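Long-range contact in aminoglycoside phosphotransferase (Alicyclobacillus acidocaldarius subsp. acidocaldarius, PDB 4PDY), which probably transfers a phosphate group to a small-molecule substrate, as aminoglycoside phosphotransferases do: residues His223-Pro228 and Leu241-Leu246. Residues are numbered along the deposited sequence; the frame is centred on the assembly and turned at random.
Sequences HLDVIP and LIDFEL
Two loops that correspond to the catalytic and metal-binding loops of kinase-like phosphotransferases meet here: His223-Pro228 opens an HxDxxxxN sequence that ends at Asn230, and Leu241-Leu246 carries an IDFE sequence in the place of the kinase DFG, which makes Asp225 probably the catalytic base and Asp243 probably a metal ligand, as in relatives. The pair illustrates how one buried histidine can brace two loops of the presumed active site. His223 NE2 donates to Ile242 O at 2.9 Å; the carbonyl oxygen lies nearly in the imidazole plane, while NE2 stands above the carbonyl plane. His223 ND1 accepts the backbone N-H of Asp225 at 3.1 Å, from a position tilted out of the ring plane, so both nitrogens are engaged and the ring's rotation is fixed. With CG anti to the backbone N (chi1 180°), the imidazole reaches across to Phe244, where its CD2 edge meets the phenyl face in a T-shaped stack, planes at 76°. Leu241 CD2 lies over one imidazole face, 4.3 Å from the centroid; over the opposite face sits a water that donates to His223 O and Asp243 O and accepts from Leu246 N. Leu246 CB packs on Leu224 CB at 4.3 Å, and Leu246 CD1 touches Asp225 CB. Asp255 accepts the backbone N-H of both His223 and Leu224, tying the first loop to helix 252-266. Asp225 OD2 and Asp243 OD2 stand 3.6 Å apart, a crowding consistent with a cation-gathering site; histidine, phenyl ring and water join the loops that carry these carboxylates.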
loop_
_atom_site.group_PDB
_atom_site.type_symbol
_atom_site.label_atom_id
_atom_site.label_comp_id
_atom_site.label_asym_id
_atom_site.label_seq_id
_atom_site.Cartn_x
_atom_site.Cartn_y
_atom_site.Cartn_z
ATOM N N HIS A 223 -4.606 -2.715 5.376
ATOM C CA HIS A 223 -3.281 -3.306 5.298
ATOM C C HIS A 223 -2.187 -2.236 5.179
ATOM O O HIS A 223 -1.157 -2.306 5.836
ATOM C CB HIS A 223 -3.248 -4.253 4.100
ATOM C CG HIS A 223 -1.930 -4.929 3.889
ATOM N ND1 HIS A 223 -0.931 -4.368 3.131
ATOM C CD2 HIS A 223 -1.461 -6.127 4.310
ATOM C CE1 HIS A 223 0.099 -5.205 3.078
ATOM N NE2 HIS A 223 -0.196 -6.257 3.805
ATOM N N LEU A 224 -2.423 -1.241 4.320
ATOM C CA LEU A 224 -1.568 -0.045 4.203
ATOM C C LEU A 224 -0.149 -0.295 3.696
ATOM O O LEU A 224 0.712 0.562 3.809
ATOM C CB LEU A 224 -1.543 0.759 5.500
ATOM C CG LEU A 224 -2.928 1.220 5.983
ATOM C CD1 LEU A 224 -2.862 1.975 7.302
ATOM C CD2 LEU A 224 -3.626 2.062 4.922
ATOM N N ASP A 225 0.083 -1.448 3.061
ATOM C CA ASP A 225 1.332 -1.640 2.324
ATOM C C ASP A 225 1.044 -2.479 1.089
ATOM O O ASP A 225 1.615 -3.566 0.866
ATOM C CB ASP A 225 2.381 -2.273 3.222
ATOM C CG ASP A 225 3.791 -2.091 2.700
ATOM O OD1 ASP A 225 4.009 -1.308 1.742
ATOM O OD2 ASP A 225 4.687 -2.742 3.263
ATOM N N VAL A 226 0.174 -1.941 0.260
ATOM C CA VAL A 226 -0.400 -2.637 -0.873
ATOM C C VAL A 226 0.491 -2.475 -2.082
ATOM O O VAL A 226 0.276 -1.628 -2.952
ATOM C CB VAL A 226 -1.829 -2.136 -1.151
ATOM C CG1 VAL A 226 -2.455 -2.906 -2.293
ATOM C CG2 VAL A 226 -2.667 -2.252 0.124
ATOM N N ILE A 227 1.521 -3.321 -2.103
ATOM C CA ILE A 227 2.507 -3.367 -3.170
ATOM C C ILE A 227 2.543 -4.812 -3.660
ATOM O O ILE A 227 2.195 -5.708 -2.914
ATOM C CB ILE A 227 3.885 -2.882 -2.684
ATOM C CG1 ILE A 227 4.427 -3.734 -1.522
ATOM C CG2 ILE A 227 3.771 -1.407 -2.286
ATOM C CD1 ILE A 227 5.832 -3.371 -1.096
ATOM N N PRO A 228 2.984 -5.036 -4.903
ATOM C CA PRO A 228 2.910 -6.403 -5.453
ATOM C C PRO A 228 3.592 -7.461 -4.609
ATOM O O PRO A 228 3.060 -8.554 -4.470
ATOM C CB PRO A 228 3.600 -6.267 -6.799
ATOM C CG PRO A 228 3.222 -4.878 -7.207
ATOM C CD PRO A 228 3.344 -4.064 -5.941
ATOM N N LEU A 241 -2.268 -11.934 1.482
ATOM C CA LEU A 241 -1.463 -10.837 1.961
ATOM C C LEU A 241 -0.362 -11.302 2.890
ATOM O O LEU A 241 -0.547 -12.200 3.701
ATOM C CB LEU A 241 -2.320 -9.819 2.710
ATOM C CG LEU A 241 -3.346 -9.080 1.865
ATOM C CD1 LEU A 241 -4.315 -8.344 2.779
ATOM C CD2 LEU A 241 -2.703 -8.100 0.901
ATOM N N ILE A 242 0.773 -10.638 2.779
ATOM C CA ILE A 242 1.840 -10.755 3.759
ATOM C C ILE A 242 2.253 -9.344 4.229
ATOM O O ILE A 242 1.870 -8.338 3.614
ATOM C CB ILE A 242 3.035 -11.555 3.239
ATOM C CG1 ILE A 242 3.668 -10.799 2.094
ATOM C CG2 ILE A 242 2.578 -12.953 2.791
ATOM C CD1 ILE A 242 4.972 -11.404 1.635
ATOM N N ASP A 243 3.027 -9.301 5.296
ATOM C CA ASP A 243 3.543 -8.045 5.869
ATOM C C ASP A 243 2.460 -7.084 6.355
ATOM O O ASP A 243 2.139 -6.137 5.652
ATOM C CB ASP A 243 4.478 -7.321 4.900
ATOM C CG ASP A 243 5.280 -6.225 5.573
ATOM O OD1 ASP A 243 5.086 -5.994 6.782
ATOM O OD2 ASP A 243 6.090 -5.586 4.871
ATOM N N PHE A 244 1.940 -7.397 7.534
ATOM C CA PHE A 244 0.888 -6.607 8.171
ATOM C C PHE A 244 1.472 -5.572 9.125
ATOM O O PHE A 244 0.759 -5.072 9.973
ATOM C CB PHE A 244 -0.092 -7.550 8.893
ATOM C CG PHE A 244 -1.027 -8.273 7.961
ATOM C CD1 PHE A 244 -0.648 -9.462 7.316
ATOM C CD2 PHE A 244 -2.277 -7.730 7.680
ATOM C CE1 PHE A 244 -1.535 -10.094 6.455
ATOM C CE2 PHE A 244 -3.150 -8.363 6.811
ATOM C CZ PHE A 244 -2.780 -9.534 6.208
ATOM N N GLU A 245 2.735 -5.207 8.972
ATOM C CA GLU A 245 3.410 -4.332 9.937
ATOM C C GLU A 245 2.871 -2.898 9.926
ATOM O O GLU A 245 3.009 -2.203 10.917
ATOM C CB GLU A 245 4.918 -4.346 9.694
ATOM C CG GLU A 245 5.530 -5.707 9.922
ATOM C CD GLU A 245 7.010 -5.766 9.639
ATOM O OE1 GLU A 245 7.680 -4.725 9.612
ATOM O OE2 GLU A 245 7.504 -6.897 9.416
ATOM N N LEU A 246 2.344 -2.460 8.792
ATOM C CA LEU A 246 1.742 -1.118 8.715
ATOM C C LEU A 246 0.232 -1.123 8.922
ATOM O O LEU A 246 -0.389 -0.051 8.918
ATOM C CB LEU A 246 2.092 -0.481 7.374
ATOM C CG LEU A 246 3.569 -0.232 7.123
ATOM C CD1 LEU A 246 3.777 0.460 5.800
ATOM C CD2 LEU A 246 4.185 0.577 8.252
HETATM O O HOH W 1 1.147 -3.730 6.526
#